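Local coordinates for protein phosphate transporter (Thermotoga maritima MSB8, PDB 6L85) that probably imports inorganic phosphate across the cell membrane, driving the uptake with sodium ions that it binds within its helical fold, at residues B[236-242]-B[319-324]. Sequence-based numbering, arbitrary orientation.
Sequences ENVFKRA and TNSRGF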
ATOM      1  N   GLU B 236     -21.863 -14.182 -10.731  1.00 46.82           N
ATOM      2  CA  GLU B 236     -20.680 -14.228 -11.581  1.00 46.64           C
ATOM      3  C   GLU B 236     -20.188 -12.835 -11.921  1.00 47.51           C
ATOM      4  O   GLU B 236     -18.984 -12.640 -12.095  1.00 45.61           O
ATOM      5  CB  GLU B 236     -20.949 -15.025 -12.851  1.00 40.56           C
ATOM      6  CG  GLU B 236     -20.995 -16.524 -12.565  1.00 49.63           C
ATOM      7  CD  GLU B 236     -19.633 -17.108 -12.147  1.00 54.71           C
ATOM      8  OE1 GLU B 236     -18.613 -16.772 -12.792  1.00 54.16           O
ATOM      9  OE2 GLU B 236     -19.590 -17.922 -11.193  1.00 54.51           O
ATOM     10  N   ASN B 237     -21.092 -11.856 -12.003  1.00 46.39           N
ATOM     11  CA  ASN B 237     -20.672 -10.484 -12.253  1.00 44.36           C
ATOM     12  C   ASN B 237     -19.845  -9.943 -11.084  1.00 43.97           C
ATOM     13  O   ASN B 237     -18.805  -9.290 -11.278  1.00 46.22           O
ATOM     14  CB  ASN B 237     -21.914  -9.636 -12.500  1.00 45.42           C
ATOM     15  CG  ASN B 237     -21.580  -8.245 -12.931  1.00 53.45           C
ATOM     16  OD1 ASN B 237     -20.953  -8.046 -13.977  1.00 55.07           O
ATOM     17  ND2 ASN B 237     -21.972  -7.264 -12.121  1.00 53.39           N
ATOM     18  N   VAL B 238     -20.271 -10.257  -9.861  1.00 40.68           N
ATOM     19  CA  VAL B 238     -19.511  -9.856  -8.682  1.00 47.94           C
ATOM     20  C   VAL B 238     -18.150 -10.557  -8.645  1.00 50.06           C
ATOM     21  O   VAL B 238     -17.118  -9.926  -8.372  1.00 43.28           O
ATOM     22  CB  VAL B 238     -20.348 -10.127  -7.416  1.00 49.95           C
ATOM     23  CG1 VAL B 238     -19.514  -9.972  -6.189  1.00 55.49           C
ATOM     24  CG2 VAL B 238     -21.500  -9.151  -7.362  1.00 51.55           C
ATOM     25  N   PHE B 239     -18.115 -11.866  -8.924  1.00 44.08           N
ATOM     26  CA  PHE B 239     -16.827 -12.546  -9.003  1.00 43.98           C
ATOM     27  C   PHE B 239     -15.960 -11.963 -10.106  1.00 44.84           C
ATOM     28  O   PHE B 239     -14.732 -11.913  -9.968  1.00 39.78           O
ATOM     29  CB  PHE B 239     -17.008 -14.043  -9.231  1.00 44.20           C
ATOM     30  CG  PHE B 239     -17.192 -14.814  -7.973  1.00 43.41           C
ATOM     31  CD1 PHE B 239     -16.144 -14.976  -7.081  1.00 42.35           C
ATOM     32  CD2 PHE B 239     -18.422 -15.361  -7.663  1.00 47.99           C
ATOM     33  CE1 PHE B 239     -16.323 -15.695  -5.908  1.00 42.56           C
ATOM     34  CE2 PHE B 239     -18.602 -16.086  -6.494  1.00 47.99           C
ATOM     35  CZ  PHE B 239     -17.557 -16.248  -5.615  1.00 47.56           C
ATOM     36  N   LYS B 240     -16.579 -11.511 -11.199  1.00 44.50           N
ATOM     37  CA  LYS B 240     -15.825 -10.948 -12.312  1.00 47.36           C
ATOM     38  C   LYS B 240     -15.078  -9.699 -11.886  1.00 46.90           C
ATOM     39  O   LYS B 240     -13.944  -9.459 -12.319  1.00 44.78           O
ATOM     40  CB  LYS B 240     -16.767 -10.614 -13.461  1.00 42.63           C
ATOM     41  CG  LYS B 240     -16.106  -9.870 -14.584  1.00 48.17           C
ATOM     42  CD  LYS B 240     -17.127  -9.432 -15.603  1.00 51.94           C
ATOM     43  CE  LYS B 240     -16.518  -9.372 -16.982  1.00 55.41           C
ATOM     44  NZ  LYS B 240     -17.511  -8.819 -17.945  1.00 60.92           N
ATOM     45  N   ARG B 241     -15.714  -8.876 -11.060  1.00 44.47           N
ATOM     46  CA  ARG B 241     -14.998  -7.702 -10.585  1.00 44.68           C
ATOM     47  C   ARG B 241     -13.984  -8.057  -9.495  1.00 45.77           C
ATOM     48  O   ARG B 241     -12.873  -7.518  -9.488  1.00 42.99           O
ATOM     49  CB  ARG B 241     -15.990  -6.643 -10.117  1.00 54.28           C
ATOM     50  CG  ARG B 241     -16.859  -6.087 -11.274  1.00 61.66           C
ATOM     51  CD  ARG B 241     -16.080  -5.080 -12.137  1.00 63.47           C
ATOM     52  NE  ARG B 241     -15.310  -4.140 -11.319  1.00 71.61           N
ATOM     53  CZ  ARG B 241     -14.473  -3.222 -11.808  1.00 77.81           C
ATOM     54  NH1 ARG B 241     -14.287  -3.118 -13.121  1.00 73.07           N
ATOM     55  NH2 ARG B 241     -13.814  -2.408 -10.983  1.00 75.35           N
ATOM     56  N   ALA B 242     -14.327  -8.982  -8.590  1.00 40.67           N
ATOM     57  CA  ALA B 242     -13.444  -9.322  -7.474  1.00 43.94           C
ATOM     58  C   ALA B 242     -12.188 -10.077  -7.914  1.00 43.21           C
ATOM     59  O   ALA B 242     -11.152 -10.034  -7.219  1.00 40.78           O
ATOM     60  CB  ALA B 242     -14.223 -10.147  -6.451  1.00 42.21           C
ATOM     61  N   THR B 319     -14.942 -19.903 -15.483  1.00 51.86           N
ATOM     62  CA  THR B 319     -15.893 -19.017 -14.827  1.00 50.41           C
ATOM     63  C   THR B 319     -15.156 -18.030 -13.928  1.00 51.64           C
ATOM     64  O   THR B 319     -14.029 -18.270 -13.479  1.00 51.74           O
ATOM     65  CB  THR B 319     -16.919 -19.792 -13.992  1.00 49.55           C
ATOM     66  OG1 THR B 319     -16.261 -20.740 -13.136  1.00 52.73           O
ATOM     67  CG2 THR B 319     -17.924 -20.520 -14.894  1.00 56.15           C
ATOM     68  N   ASN B 320     -15.812 -16.902 -13.666  1.00 49.16           N
ATOM     69  CA  ASN B 320     -15.212 -15.894 -12.800  1.00 47.60           C
ATOM     70  C   ASN B 320     -15.013 -16.411 -11.383  1.00 47.38           C
ATOM     71  O   ASN B 320     -14.022 -16.055 -10.727  1.00 44.22           O
ATOM     72  CB  ASN B 320     -16.071 -14.646 -12.815  1.00 42.66           C
ATOM     73  CG  ASN B 320     -15.926 -13.892 -14.112  1.00 50.65           C
ATOM     74  OD1 ASN B 320     -14.841 -13.396 -14.425  1.00 53.82           O
ATOM     75  ND2 ASN B 320     -16.995 -13.833 -14.896  1.00 40.98           N
ATOM     76  N   SER B 321     -15.916 -17.268 -10.898  1.00 41.67           N
ATOM     77  CA  SER B 321     -15.704 -17.830  -9.569  1.00 44.70           C
ATOM     78  C   SER B 321     -14.508 -18.776  -9.560  1.00 43.57           C
ATOM     79  O   SER B 321     -13.770 -18.846  -8.566  1.00 45.68           O
ATOM     80  CB  SER B 321     -16.968 -18.538  -9.087  1.00 48.76           C
ATOM     81  OG  SER B 321     -17.383 -19.493 -10.041  1.00 48.15           O
ATOM     82  N   ARG B 322     -14.242 -19.446 -10.683  1.00 43.47           N
ATOM     83  CA  ARG B 322     -13.081 -20.322 -10.733  1.00 45.37           C
ATOM     84  C   ARG B 322     -11.785 -19.531 -10.878  1.00 43.06           C
ATOM     85  O   ARG B 322     -10.772 -19.911 -10.289  1.00 40.42           O
ATOM     86  CB  ARG B 322     -13.214 -21.326 -11.871  1.00 43.44           C
ATOM     87  CG  ARG B 322     -14.143 -22.480 -11.530  1.00 54.19           C
ATOM     88  CD  ARG B 322     -14.124 -23.573 -12.596  1.00 55.13           C
ATOM     89  NE  ARG B 322     -14.880 -24.730 -12.139  1.00 61.68           N
ATOM     90  CZ  ARG B 322     -16.207 -24.806 -12.156  1.00 59.46           C
ATOM     91  NH1 ARG B 322     -16.927 -23.793 -12.625  1.00 55.74           N
ATOM     92  NH2 ARG B 322     -16.809 -25.898 -11.710  1.00 58.49           N
ATOM     93  N   GLY B 323     -11.781 -18.467 -11.694  1.00 38.54           N
ATOM     94  CA  GLY B 323     -10.592 -17.634 -11.806  1.00 46.32           C
ATOM     95  C   GLY B 323     -10.242 -16.964 -10.488  1.00 40.99           C
ATOM     96  O   GLY B 323      -9.079 -16.920 -10.093  1.00 43.32           O
ATOM     97  N   PHE B 324     -11.258 -16.436  -9.796  1.00 45.48           N
ATOM     98  CA  PHE B 324     -11.115 -15.955  -8.425  1.00 42.22           C
ATOM     99  C   PHE B 324     -10.434 -16.993  -7.533  1.00 45.40           C
ATOM    100  O   PHE B 324      -9.474 -16.677  -6.810  1.00 39.43           O
ATOM    101  CB  PHE B 324     -12.506 -15.606  -7.886  1.00 39.95           C
ATOM    102  CG  PHE B 324     -12.516 -15.036  -6.485  1.00 41.89           C
ATOM    103  CD1 PHE B 324     -12.409 -13.665  -6.280  1.00 37.07           C
ATOM    104  CD2 PHE B 324     -12.686 -15.867  -5.376  1.00 40.77           C
ATOM    105  CE1 PHE B 324     -12.445 -13.125  -4.996  1.00 36.75           C
ATOM    106  CE2 PHE B 324     -12.729 -15.337  -4.098  1.00 40.96           C
ATOM    107  CZ  PHE B 324     -12.604 -13.957  -3.907  1.00 41.07           C
TER
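One face of the Phe-239 ring carries Ser-321, whose CB sits over the centre in a CH-pi contact; a small serine lets the ring lie close to the backbone. The edge of Phe-239 meets the face of Phe-324 in a T-shaped pair, planes 72° apart, with CD1 of Phe-239 3.7 Å from CG of Phe-324. The small Ala-242 leaves room for the Phe-324 ring: its carbonyl carbon lies in the ring plane at the edge, and its CB is 3.8 Å from CE1 of Phe-324. Segment 236-242 of helix 231-258 packs on the first turn of helix 320-339, the short-segment axes 33° from parallel, in the helical fold of the phosphate transporter family; Thr-319 is the N-cap. A carboxylate suits this helix start, where first-turn N-H groups lack helical acceptors: Glu-236, bent at chi2 (-67°), brings OE1 to Asn-320 N at 2.9 Å and to Ser-321 N, both weak bonds, while OE2 takes Ser-321 OG at 2.9 Å through its syn lone pair. With an alanine there, both amides and the hydroxyl would probably lose their carboxylate partner. Asn-320 lays its flat amide along aliphatic Lys-240 CB, while its OD1 accepts from NE2 of Gln-243, a sodium ligand.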